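Local coordinates for protein indole-3-acetic acid-amido synthetase GH3.15 (Arabidopsis thaliana, PDB 6E1Q) that conjugates glutamine, and possibly cysteine, to the auxin precursor indole-3-butyric acid in an ATP-dependent reaction, and likewise modifies the phenoxyalkanoic herbicide 2,4-DB, at residues R46-G51 against N61-T66; N57-V62 against Y356-E361; K452-P457 against E501-T506; P527-V532 against E577-K582. All coordinates share one frame; numbering follows the deposited sequence.

Interaction 1: R46-G51 against N61-T66; sequences RGFLNG and NVPVVT
With CG anti to its carbonyl carbon (chi1 -65°), Phe48 swings its ring off the end of helix 43-49 and lays one face over Pro63; the same choice at Leu49 (chi1 -75°) sends its branched end to Val62. Pro63 CD stands 3.5 Å from the centroid of the Phe48 ring and only 9° off the ring normal, a CH-pi contact centred on the face, while Pro63 CG leans out over Phe48 CZ at 3.6 Å. Val62 CG2 touches both helix residues, 3.9 Å from Leu49 CG and 4.1 Å from Phe48 CB. Asn61 CB rests against Phe48 O at 3.4 Å. Cutting Phe48 back to an alanine would probably cost the CH-pi contact and leave a gap over Pro63 CD and CG. The contact joins the C-terminal end of helix 43-49 to the loop that leaves helix 55-61. Beyond it, on the way to helix 67-78, Val65 makes backbone bonds to Arg403 and to Arg405 of strand 404-416.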
loop_
_atom_site.group_PDB
_atom_site.type_symbol
_atom_site.label_atom_id
_atom_site.label_comp_id
_atom_site.label_asym_id
_atom_site.label_seq_id
_atom_site.Cartn_x
_atom_site.Cartn_y
_atom_site.Cartn_z
ATOM N N ARG A 46 -19.311 -5.417 27.019
ATOM C CA ARG A 46 -20.174 -5.873 28.102
ATOM C C ARG A 46 -21.324 -6.719 27.568
ATOM O O ARG A 46 -21.766 -7.667 28.229
ATOM C CB ARG A 46 -20.698 -4.670 28.898
ATOM C CG ARG A 46 -21.875 -4.967 29.830
ATOM C CD ARG A 46 -23.116 -4.155 29.460
ATOM N NE ARG A 46 -22.868 -2.717 29.532
ATOM C CZ ARG A 46 -23.472 -1.808 28.769
ATOM N NH1 ARG A 46 -24.360 -2.182 27.859
ATOM N NH2 ARG A 46 -23.175 -0.523 28.908
ATOM N N GLY A 47 -21.802 -6.408 26.361
ATOM C CA GLY A 47 -22.877 -7.178 25.770
ATOM C C GLY A 47 -22.528 -8.629 25.522
ATOM O O GLY A 47 -23.426 -9.479 25.466
ATOM N N PHE A 48 -21.244 -8.939 25.388
ATOM C CA PHE A 48 -20.801 -10.310 25.170
ATOM C C PHE A 48 -20.162 -10.946 26.392
ATOM O O PHE A 48 -20.322 -12.145 26.605
ATOM C CB PHE A 48 -19.802 -10.364 24.001
ATOM C CG PHE A 48 -20.404 -9.995 22.673
ATOM C CD1 PHE A 48 -21.439 -10.750 22.130
ATOM C CD2 PHE A 48 -19.925 -8.910 21.958
ATOM C CE1 PHE A 48 -22.005 -10.414 20.908
ATOM C CE2 PHE A 48 -20.485 -8.565 20.722
ATOM C CZ PHE A 48 -21.527 -9.319 20.198
ATOM N N LEU A 49 -19.427 -10.181 27.196
ATOM C CA LEU A 49 -18.611 -10.749 28.265
ATOM C C LEU A 49 -19.192 -10.528 29.652
ATOM O O LEU A 49 -18.901 -11.313 30.562
ATOM C CB LEU A 49 -17.187 -10.167 28.212
ATOM C CG LEU A 49 -16.312 -10.724 27.087
ATOM C CD1 LEU A 49 -14.937 -10.082 27.058
ATOM C CD2 LEU A 49 -16.190 -12.232 27.246
ATOM N N ASN A 50 -20.005 -9.482 29.826
ATOM C CA ASN A 50 -20.618 -9.148 31.113
ATOM C C ASN A 50 -19.576 -9.084 32.228
ATOM O O ASN A 50 -19.823 -9.489 33.366
ATOM C CB ASN A 50 -21.741 -10.127 31.462
ATOM C CG ASN A 50 -22.923 -10.022 30.507
ATOM O OD1 ASN A 50 -23.092 -10.857 29.615
ATOM N ND2 ASN A 50 -23.748 -8.995 30.697
ATOM N N GLY A 51 -18.388 -8.574 31.891
ATOM C CA GLY A 51 -17.343 -8.333 32.863
ATOM C C GLY A 51 -16.218 -9.348 32.892
ATOM O O GLY A 51 -15.180 -9.068 33.501
ATOM N N ASN A 61 -17.487 -16.243 23.644
ATOM C CA ASN A 61 -18.629 -15.331 23.617
ATOM C C ASN A 61 -18.481 -14.139 22.678
ATOM O O ASN A 61 -19.494 -13.527 22.331
ATOM C CB ASN A 61 -18.918 -14.786 25.020
ATOM C CG ASN A 61 -19.420 -15.851 25.958
ATOM O OD1 ASN A 61 -19.936 -16.880 25.522
ATOM N ND2 ASN A 61 -19.280 -15.609 27.257
ATOM N N VAL A 62 -17.273 -13.771 22.289
ATOM C CA VAL A 62 -17.063 -12.598 21.423
ATOM C C VAL A 62 -17.028 -13.090 19.992
ATOM O O VAL A 62 -16.208 -13.949 19.650
ATOM C CB VAL A 62 -15.772 -11.859 21.799
ATOM C CG1 VAL A 62 -15.486 -10.747 20.791
ATOM C CG2 VAL A 62 -15.880 -11.310 23.231
ATOM N N PRO A 63 -17.896 -12.584 19.111
ATOM C CA PRO A 63 -17.934 -13.087 17.740
ATOM C C PRO A 63 -16.815 -12.520 16.880
ATOM O O PRO A 63 -16.299 -11.419 17.105
ATOM C CB PRO A 63 -19.304 -12.610 17.242
ATOM C CG PRO A 63 -19.485 -11.305 17.955
ATOM C CD PRO A 63 -18.885 -11.511 19.329
ATOM N N VAL A 64 -16.447 -13.296 15.868
ATOM C CA VAL A 64 -15.518 -12.824 14.848
ATOM C C VAL A 64 -16.314 -12.005 13.843
ATOM O O VAL A 64 -17.280 -12.501 13.255
ATOM C CB VAL A 64 -14.793 -13.998 14.171
ATOM C CG1 VAL A 64 -13.759 -13.483 13.178
ATOM C CG2 VAL A 64 -14.129 -14.875 15.222
ATOM N N VAL A 65 -15.909 -10.751 13.638
ATOM C CA VAL A 65 -16.727 -9.800 12.906
ATOM C C VAL A 65 -15.934 -9.202 11.757
ATOM O O VAL A 65 -14.705 -9.277 11.712
ATOM C CB VAL A 65 -17.248 -8.681 13.826
ATOM C CG1 VAL A 65 -18.147 -9.267 14.883
ATOM C CG2 VAL A 65 -16.075 -7.929 14.457
ATOM N N THR A 66 -16.671 -8.607 10.818
ATOM C CA THR A 66 -16.133 -7.765 9.760
ATOM C C THR A 66 -16.522 -6.318 10.028
ATOM O O THR A 66 -17.335 -6.030 10.909
ATOM C CB THR A 66 -16.663 -8.168 8.384
ATOM O OG1 THR A 66 -18.093 -8.057 8.384
ATOM C CG2 THR A 66 -16.241 -9.591 8.023
#

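Interaction 2: N57-V62 against Y356-E361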
loop_
_atom_site.group_PDB
_atom_site.type_symbol
_atom_site.label_atom_id
_atom_site.label_comp_id
_atom_site.label_asym_id
_atom_site.label_seq_id
_atom_site.Cartn_x
_atom_site.Cartn_y
_atom_site.Cartn_z
ATOM N N ASN A 57 -13.586 -17.291 27.999
ATOM C CA ASN A 57 -14.850 -16.600 27.777
ATOM C C ASN A 57 -14.768 -15.675 26.568
ATOM O O ASN A 57 -15.752 -15.508 25.837
ATOM C CB ASN A 57 -15.250 -15.822 29.027
ATOM C CG ASN A 57 -15.951 -16.697 30.047
ATOM O OD1 ASN A 57 -16.885 -17.424 29.716
ATOM N ND2 ASN A 57 -15.499 -16.632 31.298
ATOM N N PHE A 58 -13.601 -15.067 26.344
ATOM C CA PHE A 58 -13.391 -14.258 25.151
ATOM C C PHE A 58 -13.621 -15.089 23.895
ATOM O O PHE A 58 -14.426 -14.720 23.032
ATOM C CB PHE A 58 -11.976 -13.668 25.202
ATOM C CG PHE A 58 -11.553 -12.932 23.954
ATOM C CD1 PHE A 58 -11.824 -11.583 23.801
ATOM C CD2 PHE A 58 -10.811 -13.574 22.975
ATOM C CE1 PHE A 58 -11.411 -10.903 22.675
ATOM C CE2 PHE A 58 -10.395 -12.896 21.845
ATOM C CZ PHE A 58 -10.674 -11.556 21.706
ATOM N N LYS A 59 -12.963 -16.252 23.806
ATOM C CA LYS A 59 -13.043 -17.072 22.601
ATOM C C LYS A 59 -14.443 -17.620 22.385
ATOM O O LYS A 59 -14.886 -17.741 21.238
ATOM C CB LYS A 59 -12.025 -18.216 22.669
ATOM C CG LYS A 59 -10.557 -17.766 22.736
ATOM C CD LYS A 59 -9.766 -18.234 21.507
ATOM C CE LYS A 59 -8.278 -17.898 21.607
ATOM N NZ LYS A 59 -7.587 -17.897 20.265
ATOM N N LYS A 60 -15.160 -17.924 23.469
ATOM C CA LYS A 60 -16.500 -18.486 23.380
ATOM C C LYS A 60 -17.554 -17.432 23.037
ATOM O O LYS A 60 -18.436 -17.690 22.213
ATOM C CB LYS A 60 -16.856 -19.176 24.698
ATOM C CG LYS A 60 -18.018 -20.155 24.607
ATOM C CD LYS A 60 -19.112 -19.860 25.632
ATOM C CE LYS A 60 -18.548 -19.636 27.030
ATOM N NZ LYS A 60 -19.535 -18.963 27.933
ATOM N N ASN A 61 -17.487 -16.243 23.644
ATOM C CA ASN A 61 -18.629 -15.331 23.617
ATOM C C ASN A 61 -18.481 -14.139 22.678
ATOM O O ASN A 61 -19.494 -13.527 22.331
ATOM C CB ASN A 61 -18.918 -14.786 25.020
ATOM C CG ASN A 61 -19.420 -15.851 25.958
ATOM O OD1 ASN A 61 -19.936 -16.880 25.522
ATOM N ND2 ASN A 61 -19.280 -15.609 27.257
ATOM N N VAL A 62 -17.273 -13.771 22.289
ATOM C CA VAL A 62 -17.063 -12.598 21.423
ATOM C C VAL A 62 -17.028 -13.090 19.992
ATOM O O VAL A 62 -16.208 -13.949 19.650
ATOM C CB VAL A 62 -15.772 -11.859 21.799
ATOM C CG1 VAL A 62 -15.486 -10.747 20.791
ATOM C CG2 VAL A 62 -15.880 -11.310 23.231
ATOM N N TYR A 356 -3.881 -8.008 20.157
ATOM C CA TYR A 356 -4.087 -9.446 20.305
ATOM C C TYR A 356 -4.484 -10.008 18.949
ATOM O O TYR A 356 -5.485 -9.575 18.365
ATOM C CB TYR A 356 -5.157 -9.772 21.352
ATOM C CG TYR A 356 -5.287 -11.263 21.628
ATOM C CD1 TYR A 356 -4.343 -11.930 22.402
ATOM C CD2 TYR A 356 -6.340 -12.004 21.097
ATOM C CE1 TYR A 356 -4.450 -13.285 22.652
ATOM C CE2 TYR A 356 -6.454 -13.370 21.338
ATOM C CZ TYR A 356 -5.505 -14.003 22.123
ATOM O OH TYR A 356 -5.595 -15.356 22.382
ATOM N N PHE A 357 -3.710 -10.973 18.463
ATOM C CA PHE A 357 -3.764 -11.406 17.071
ATOM C C PHE A 357 -4.201 -12.859 16.997
ATOM O O PHE A 357 -3.514 -13.744 17.516
ATOM C CB PHE A 357 -2.403 -11.239 16.395
ATOM C CG PHE A 357 -1.886 -9.829 16.399
ATOM C CD1 PHE A 357 -2.485 -8.859 15.614
ATOM C CD2 PHE A 357 -0.795 -9.478 17.166
ATOM C CE1 PHE A 357 -2.011 -7.562 15.615
ATOM C CE2 PHE A 357 -0.312 -8.202 17.157
ATOM C CZ PHE A 357 -0.929 -7.233 16.385
ATOM N N GLU A 358 -5.330 -13.103 16.348
ATOM C CA GLU A 358 -5.754 -14.451 16.000
ATOM C C GLU A 358 -5.710 -14.620 14.489
ATOM O O GLU A 358 -5.527 -13.663 13.732
ATOM C CB GLU A 358 -7.156 -14.744 16.538
ATOM C CG GLU A 358 -7.234 -14.729 18.060
ATOM C CD GLU A 358 -8.664 -14.788 18.551
ATOM O OE1 GLU A 358 -9.386 -13.777 18.398
ATOM O OE2 GLU A 358 -9.067 -15.845 19.084
ATOM N N PHE A 359 -5.874 -15.860 14.043
ATOM C CA PHE A 359 -5.706 -16.145 12.624
ATOM C C PHE A 359 -6.755 -17.145 12.185
ATOM O O PHE A 359 -6.865 -18.238 12.749
ATOM C CB PHE A 359 -4.291 -16.637 12.323
ATOM C CG PHE A 359 -3.263 -15.571 12.549
ATOM C CD1 PHE A 359 -2.722 -15.375 13.811
ATOM C CD2 PHE A 359 -2.922 -14.690 11.531
ATOM C CE1 PHE A 359 -1.821 -14.348 14.041
ATOM C CE2 PHE A 359 -2.017 -13.675 11.749
ATOM C CZ PHE A 359 -1.466 -13.509 13.012
ATOM N N LEU A 360 -7.515 -16.750 11.183
ATOM C CA LEU A 360 -8.546 -17.584 10.598
ATOM C C LEU A 360 -7.944 -18.350 9.425
ATOM O O LEU A 360 -7.431 -17.739 8.475
ATOM C CB LEU A 360 -9.707 -16.687 10.171
ATOM C CG LEU A 360 -10.927 -17.227 9.452
ATOM C CD1 LEU A 360 -11.443 -18.487 10.135
ATOM C CD2 LEU A 360 -11.976 -16.115 9.445
ATOM N N GLU A 361 -7.975 -19.685 9.503
ATOM C CA GLU A 361 -7.520 -20.510 8.388
ATOM C C GLU A 361 -8.334 -20.190 7.146
ATOM O O GLU A 361 -9.556 -20.055 7.210
ATOM C CB GLU A 361 -7.653 -22.000 8.716
ATOM C CG GLU A 361 -6.826 -22.491 9.885
ATOM C CD GLU A 361 -6.809 -24.013 9.977
ATOM O OE1 GLU A 361 -7.822 -24.645 9.614
ATOM O OE2 GLU A 361 -5.782 -24.579 10.408
#
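Lys59 NZ donates to Glu358 OE2 at 2.8 Å in a salt bridge, meeting that oxygen on its anti side, 16° out of the carboxylate plane. The lysine is bent at chi2 (-117°) and then runs nearly straight, approaching the glutamate from the opposite direction. The other carboxylate oxygen, Glu358 OE1, lies at the edge of the Phe58 ring, 3.7 Å from Phe58 CE2. That same ring carbon is 4.0 Å from Tyr356 CE2, the two ring planes being almost perpendicular at 88° in an oblique pair. Tyr356 crosses the lysine at about a right angle, its OH 3.8 Å from Lys59 CE. Outside the two segments, Asp381 also pairs with Lys59 NZ and Arg403 with Glu358 OE2. Leu32 and Leu36 of helix 24-38 pack on Phe58, and strand 390-396 pairs with strand 356-361 along its backbone. A glutamine in place of Glu358 would probably leave Lys59 and Arg403 without the negative charge they share. Helix 55-61 and the strand are thus linked through a buried network of two cations, Lys59 and Arg403, and two carboxylates, Glu358 and Asp381, whose opposite charges probably offset the cost of burying them.

Interaction 3: K452-P457 against E501-T506; sequences KLLLEP and EECCFT
Leu454 reaches from the turn after helix 441-452 to the flank of helix 497-510. Its CB, the first side-chain atom, lies 4.0 Å from Cys503 SG. Beyond the branch at CG, Leu454 CD2 is the arm that makes the remaining contacts of this leucine: it settles 3.5 Å from Glu502 CG and 3.7 Å from Thr506 OG1, and so bridges residues one helical turn apart. The methyl meets the aliphatic part of Glu502, whose CG stands anti to the backbone N (chi1 -172°) before the chain bends at chi2; its carboxylate pairs with Lys582. The Thr506 hydroxyl is turned back on its own helix, donating to Glu502 O at 2.7 Å from above the carbonyl plane. Thr506 N reaches the same oxygen from the opposite face; the carbonyl thus has two donors, and the OG1 bond probably holds the hydroxyl's rotation. Leu455 adds a looser touch, its CD2 4.3 Å from Cys503 SG. Cys503 also packs on Trp482 of strand 477-485 and Ile530 of strand 529-533. Leu455 lies on Trp482 and Leu484, and Thr506 touches Asn450 and Ala451, placing the contact where helices 441-452 and 497-510 meet over the sheet of the C-terminal domain.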
loop_
_atom_site.group_PDB
_atom_site.type_symbol
_atom_site.label_atom_id
_atom_site.label_comp_id
_atom_site.label_asym_id
_atom_site.label_seq_id
_atom_site.Cartn_x
_atom_site.Cartn_y
_atom_site.Cartn_z
ATOM N N LYS A 452 3.429 -12.203 -18.521
ATOM C CA LYS A 452 4.233 -11.060 -18.965
ATOM C C LYS A 452 5.708 -11.421 -19.111
ATOM O O LYS A 452 6.435 -10.752 -19.856
ATOM C CB LYS A 452 4.058 -9.881 -18.011
ATOM C CG LYS A 452 4.767 -10.045 -16.651
ATOM C CD LYS A 452 4.578 -8.790 -15.797
ATOM C CE LYS A 452 5.225 -8.920 -14.434
ATOM N NZ LYS A 452 5.105 -7.646 -13.646
ATOM N N LEU A 453 6.153 -12.478 -18.434
ATOM C CA LEU A 453 7.514 -12.977 -18.610
ATOM C C LEU A 453 7.823 -13.305 -20.065
ATOM O O LEU A 453 8.972 -13.160 -20.507
ATOM C CB LEU A 453 7.714 -14.221 -17.752
ATOM C CG LEU A 453 9.136 -14.423 -17.273
ATOM C CD1 LEU A 453 9.386 -13.481 -16.089
ATOM C CD2 LEU A 453 9.333 -15.879 -16.895
ATOM N N LEU A 454 6.820 -13.733 -20.834
ATOM C CA LEU A 454 7.070 -14.083 -22.230
ATOM C C LEU A 454 7.511 -12.884 -23.054
ATOM O O LEU A 454 8.069 -13.066 -24.138
ATOM C CB LEU A 454 5.822 -14.694 -22.856
ATOM C CG LEU A 454 5.667 -16.215 -22.695
ATOM C CD1 LEU A 454 5.710 -16.624 -21.232
ATOM C CD2 LEU A 454 4.377 -16.670 -23.337
ATOM N N LEU A 455 7.245 -11.664 -22.586
ATOM C CA LEU A 455 7.671 -10.485 -23.329
ATOM C C LEU A 455 9.145 -10.141 -23.130
ATOM O O LEU A 455 9.696 -9.406 -23.952
ATOM C CB LEU A 455 6.845 -9.263 -22.931
ATOM C CG LEU A 455 5.323 -9.302 -22.961
ATOM C CD1 LEU A 455 4.793 -8.179 -22.058
ATOM C CD2 LEU A 455 4.785 -9.184 -24.381
ATOM N N GLU A 456 9.775 -10.621 -22.052
ATOM C CA GLU A 456 11.178 -10.284 -21.800
ATOM C C GLU A 456 12.096 -10.581 -22.976
ATOM O O GLU A 456 12.950 -9.729 -23.278
ATOM C CB GLU A 456 11.691 -11.003 -20.545
ATOM C CG GLU A 456 11.196 -10.433 -19.231
ATOM C CD GLU A 456 11.941 -11.013 -18.038
ATOM O OE1 GLU A 456 12.860 -11.833 -18.258
ATOM O OE2 GLU A 456 11.611 -10.649 -16.886
ATOM N N PRO A 457 11.999 -11.721 -23.672
ATOM C CA PRO A 457 12.853 -11.924 -24.848
ATOM C C PRO A 457 12.595 -10.942 -25.974
ATOM O O PRO A 457 13.423 -10.859 -26.884
ATOM C CB PRO A 457 12.521 -13.362 -25.287
ATOM C CG PRO A 457 12.027 -14.021 -24.053
ATOM C CD PRO A 457 11.275 -12.958 -23.314
ATOM N N GLU A 501 -0.529 -14.031 -28.530
ATOM C CA GLU A 501 -1.500 -15.110 -28.410
ATOM C C GLU A 501 -1.052 -16.136 -27.374
ATOM O O GLU A 501 -1.882 -16.692 -26.641
ATOM C CB GLU A 501 -1.727 -15.752 -29.780
ATOM C CG GLU A 501 -2.510 -14.842 -30.739
ATOM C CD GLU A 501 -2.782 -15.479 -32.110
ATOM O OE1 GLU A 501 -1.920 -16.221 -32.636
ATOM O OE2 GLU A 501 -3.874 -15.224 -32.665
ATOM N N GLU A 502 0.255 -16.398 -27.294
ATOM C CA GLU A 502 0.743 -17.294 -26.247
ATOM C C GLU A 502 0.611 -16.651 -24.872
ATOM O O GLU A 502 0.365 -17.361 -23.888
ATOM C CB GLU A 502 2.188 -17.713 -26.535
ATOM C CG GLU A 502 2.750 -18.807 -25.604
ATOM C CD GLU A 502 2.116 -20.177 -25.818
ATOM O OE1 GLU A 502 1.306 -20.316 -26.760
ATOM O OE2 GLU A 502 2.439 -21.126 -25.050
ATOM N N CYS A 503 0.740 -15.316 -24.786
ATOM C CA CYS A 503 0.470 -14.628 -23.522
ATOM C C CYS A 503 -0.962 -14.880 -23.067
ATOM O O CYS A 503 -1.213 -15.177 -21.893
ATOM C CB CYS A 503 0.712 -13.118 -23.659
ATOM S SG CYS A 503 2.461 -12.702 -23.699
ATOM N N CYS A 504 -1.919 -14.748 -23.991
ATOM C CA CYS A 504 -3.314 -15.007 -23.656
ATOM C C CYS A 504 -3.473 -16.387 -23.044
ATOM O O CYS A 504 -4.097 -16.549 -21.988
ATOM C CB CYS A 504 -4.186 -14.888 -24.903
ATOM S SG CYS A 504 -4.381 -13.239 -25.525
ATOM N N PHE A 505 -2.896 -17.394 -23.703
ATOM C CA PHE A 505 -2.986 -18.763 -23.210
ATOM C C PHE A 505 -2.337 -18.914 -21.839
ATOM O O PHE A 505 -2.852 -19.638 -20.977
ATOM C CB PHE A 505 -2.325 -19.707 -24.202
ATOM C CG PHE A 505 -2.130 -21.073 -23.678
ATOM C CD1 PHE A 505 -3.211 -21.935 -23.548
ATOM C CD2 PHE A 505 -0.864 -21.513 -23.305
ATOM C CE1 PHE A 505 -3.038 -23.235 -23.071
ATOM C CE2 PHE A 505 -0.679 -22.802 -22.813
ATOM C CZ PHE A 505 -1.768 -23.666 -22.698
ATOM N N THR A 506 -1.204 -18.242 -21.623
ATOM C CA THR A 506 -0.453 -18.447 -20.390
ATOM C C THR A 506 -1.220 -17.919 -19.192
ATOM O O THR A 506 -1.177 -18.520 -18.115
ATOM C CB THR A 506 0.919 -17.782 -20.508
ATOM O OG1 THR A 506 1.570 -18.306 -21.663
ATOM C CG2 THR A 506 1.788 -18.060 -19.285
#

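Interaction 4: P527-V532 against E577-K582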
loop_
_atom_site.group_PDB
_atom_site.type_symbol
_atom_site.label_atom_id
_atom_site.label_comp_id
_atom_site.label_asym_id
_atom_site.label_seq_id
_atom_site.Cartn_x
_atom_site.Cartn_y
_atom_site.Cartn_z
ATOM N N PRO A 527 -12.683 -17.675 -25.180
ATOM C CA PRO A 527 -11.221 -17.525 -25.142
ATOM C C PRO A 527 -10.802 -16.194 -24.535
ATOM O O PRO A 527 -11.313 -15.138 -24.907
ATOM C CB PRO A 527 -10.816 -17.622 -26.620
ATOM C CG PRO A 527 -12.058 -18.134 -27.348
ATOM C CD PRO A 527 -13.209 -17.633 -26.552
ATOM N N LEU A 528 -9.845 -16.250 -23.612
ATOM C CA LEU A 528 -9.367 -15.029 -22.982
ATOM C C LEU A 528 -8.781 -14.090 -24.024
ATOM O O LEU A 528 -8.167 -14.515 -25.009
ATOM C CB LEU A 528 -8.322 -15.333 -21.914
ATOM C CG LEU A 528 -7.775 -14.136 -21.125
ATOM C CD1 LEU A 528 -7.642 -14.477 -19.656
ATOM C CD2 LEU A 528 -6.425 -13.690 -21.688
ATOM N N GLU A 529 -8.973 -12.797 -23.786
ATOM C CA GLU A 529 -8.575 -11.750 -24.710
ATOM C C GLU A 529 -7.670 -10.766 -23.998
ATOM O O GLU A 529 -7.984 -10.320 -22.892
ATOM C CB GLU A 529 -9.807 -11.024 -25.254
ATOM C CG GLU A 529 -9.502 -9.850 -26.153
ATOM C CD GLU A 529 -10.758 -9.327 -26.852
ATOM O OE1 GLU A 529 -11.879 -9.731 -26.462
ATOM O OE2 GLU A 529 -10.621 -8.519 -27.792
ATOM N N ILE A 530 -6.556 -10.416 -24.632
ATOM C CA ILE A 530 -5.700 -9.339 -24.165
ATOM C C ILE A 530 -5.807 -8.203 -25.165
ATOM O O ILE A 530 -5.619 -8.407 -26.375
ATOM C CB ILE A 530 -4.237 -9.780 -23.985
ATOM C CG1 ILE A 530 -4.117 -10.788 -22.840
ATOM C CG2 ILE A 530 -3.344 -8.555 -23.733
ATOM C CD1 ILE A 530 -2.716 -11.371 -22.672
ATOM N N LYS A 531 -6.133 -7.013 -24.661
ATOM C CA LYS A 531 -6.176 -5.799 -25.462
ATOM C C LYS A 531 -5.021 -4.908 -25.028
ATOM O O LYS A 531 -4.883 -4.593 -23.840
ATOM C CB LYS A 531 -7.520 -5.084 -25.315
ATOM C CG LYS A 531 -8.729 -5.923 -25.783
ATOM C CD LYS A 531 -10.074 -5.313 -25.360
ATOM C CE LYS A 531 -11.059 -5.272 -26.509
ATOM N NZ LYS A 531 -12.434 -5.699 -26.143
ATOM N N VAL A 532 -4.163 -4.555 -25.976
ATOM C CA VAL A 532 -3.061 -3.644 -25.699
ATOM C C VAL A 532 -3.567 -2.212 -25.810
ATOM O O VAL A 532 -4.173 -1.831 -26.817
ATOM C CB VAL A 532 -1.896 -3.907 -26.661
ATOM C CG1 VAL A 532 -0.801 -2.879 -26.470
ATOM C CG2 VAL A 532 -1.357 -5.310 -26.423
ATOM N N GLU A 577 -6.000 -6.248 -30.263
ATOM C CA GLU A 577 -6.654 -7.268 -29.474
ATOM C C GLU A 577 -6.071 -8.607 -29.878
ATOM O O GLU A 577 -5.704 -8.812 -31.038
ATOM C CB GLU A 577 -8.165 -7.293 -29.700
ATOM C CG GLU A 577 -8.893 -6.095 -29.179
ATOM C CD GLU A 577 -9.940 -5.588 -30.132
ATOM O OE1 GLU A 577 -9.577 -5.201 -31.262
ATOM O OE2 GLU A 577 -11.126 -5.574 -29.739
ATOM N N PHE A 578 -5.994 -9.514 -28.914
ATOM C CA PHE A 578 -5.477 -10.852 -29.156
ATOM C C PHE A 578 -6.310 -11.829 -28.350
ATOM O O PHE A 578 -6.759 -11.509 -27.245
ATOM C CB PHE A 578 -3.996 -10.954 -28.772
ATOM C CG PHE A 578 -3.128 -9.921 -29.439
ATOM C CD1 PHE A 578 -2.553 -10.172 -30.676
ATOM C CD2 PHE A 578 -2.908 -8.692 -28.841
ATOM C CE1 PHE A 578 -1.756 -9.220 -31.291
ATOM C CE2 PHE A 578 -2.117 -7.741 -29.445
ATOM C CZ PHE A 578 -1.540 -8.003 -30.678
ATOM N N LEU A 579 -6.529 -13.007 -28.910
ATOM C CA LEU A 579 -7.265 -14.064 -28.242
ATOM C C LEU A 579 -6.358 -15.265 -28.046
ATOM O O LEU A 579 -5.469 -15.533 -28.865
ATOM C CB LEU A 579 -8.493 -14.485 -29.051
ATOM C CG LEU A 579 -9.544 -13.409 -29.301
ATOM C CD1 LEU A 579 -10.480 -13.826 -30.445
ATOM C CD2 LEU A 579 -10.318 -13.172 -28.035
ATOM N N SER A 580 -6.593 -15.998 -26.961
ATOM C CA SER A 580 -5.923 -17.280 -26.796
ATOM C C SER A 580 -6.331 -18.206 -27.934
ATOM O O SER A 580 -7.506 -18.282 -28.291
ATOM C CB SER A 580 -6.283 -17.900 -25.447
ATOM O OG SER A 580 -5.808 -19.237 -25.346
ATOM N N ARG A 581 -5.357 -18.896 -28.518
ATOM C CA ARG A 581 -5.649 -19.852 -29.578
ATOM C C ARG A 581 -5.597 -21.289 -29.093
ATOM O O ARG A 581 -5.822 -22.204 -29.883
ATOM C CB ARG A 581 -4.684 -19.659 -30.756
ATOM C CG ARG A 581 -4.973 -18.424 -31.602
ATOM C CD ARG A 581 -6.458 -18.072 -31.580
ATOM N NE ARG A 581 -6.756 -16.852 -32.328
ATOM C CZ ARG A 581 -7.974 -16.329 -32.451
ATOM N NH1 ARG A 581 -9.010 -16.919 -31.871
ATOM N NH2 ARG A 581 -8.157 -15.218 -33.152
ATOM N N LYS A 582 -5.308 -21.515 -27.819
ATOM C CA LYS A 582 -5.239 -22.864 -27.286
ATOM C C LYS A 582 -6.158 -22.956 -26.080
ATOM O O LYS A 582 -6.368 -21.975 -25.363
ATOM C CB LYS A 582 -3.794 -23.244 -26.901
ATOM C CG LYS A 582 -2.829 -23.313 -28.091
ATOM C CD LYS A 582 -1.445 -22.782 -27.726
ATOM C CE LYS A 582 -0.661 -23.757 -26.862
ATOM N NZ LYS A 582 0.523 -23.108 -26.199
#
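An antiparallel beta ladder joins Pro527-Val532 to Glu577-Lys582, with Ile530 and Phe578 as its hydrogen-bonded pair. Ile530 N donates to Phe578 O and Phe578 N to Ile530 O, each at 2.8 Å. The ladder is prolonged past the strand end by Ser580 N to Leu528 O at 2.9 Å, with an N-H...O angle of 162°. At the non-hydrogen-bonded pair Glu529-Leu579, the CA of Glu529 approaches Phe578 O at 3.1 Å in a CA-H...O contact. Strand 574-579 is thereby joined as an outermost strand to the four-stranded mixed sheet of the C-terminal domain, whose other strands are 461-470, 477-485 and 529-533. On the face carrying Glu529, Lys531 and Glu577, charges gather: Lys531 runs beside Glu577, pointing the same way, its CE 3.2 Å from Glu577 OE2. Lys531 NZ forms only long salt bridges with Glu529 and Glu577, its stronger partner being Glu571. The two carboxylates approach closely, Glu529 OE2 to Glu577 OE2 at 3.6 Å, and the lysine probably eases their repulsion; Glu529 OE1 also accepts from His477. Leu579 covers part of Glu529, bringing its CD2 within 3.6 Å of Glu529 CB. On the other face Phe578 turns a ring edge to Val532 CG2 and Ile530 O, while Met500 of helix 497-510 packs on both Phe578 and Ile530.

How the interactions relate
Interactions 1 and 2 share Asn61 and Val62: interaction 1 packs the end of helix 55-61 and its following loop on helix 43-49, whereas interaction 2 sets the body of helix 55-61 against strand 356-361 of the central domain. Leu49 CD2 touches Asn57 O at 3.6 Å, joining them. Interactions 3 and 4 form a second cluster in the C-terminal part, centres about 11 Å apart, linked by the salt bridge Glu502 OE1 to Lys582 NZ. The clusters lie about 44 to 51 Å apart, centre to centre. Interactions 2 and 4 are the buried ones, respectively charge-paired and built on backbone bonds; interactions 1 and 3 are partly buried and mainly apolar.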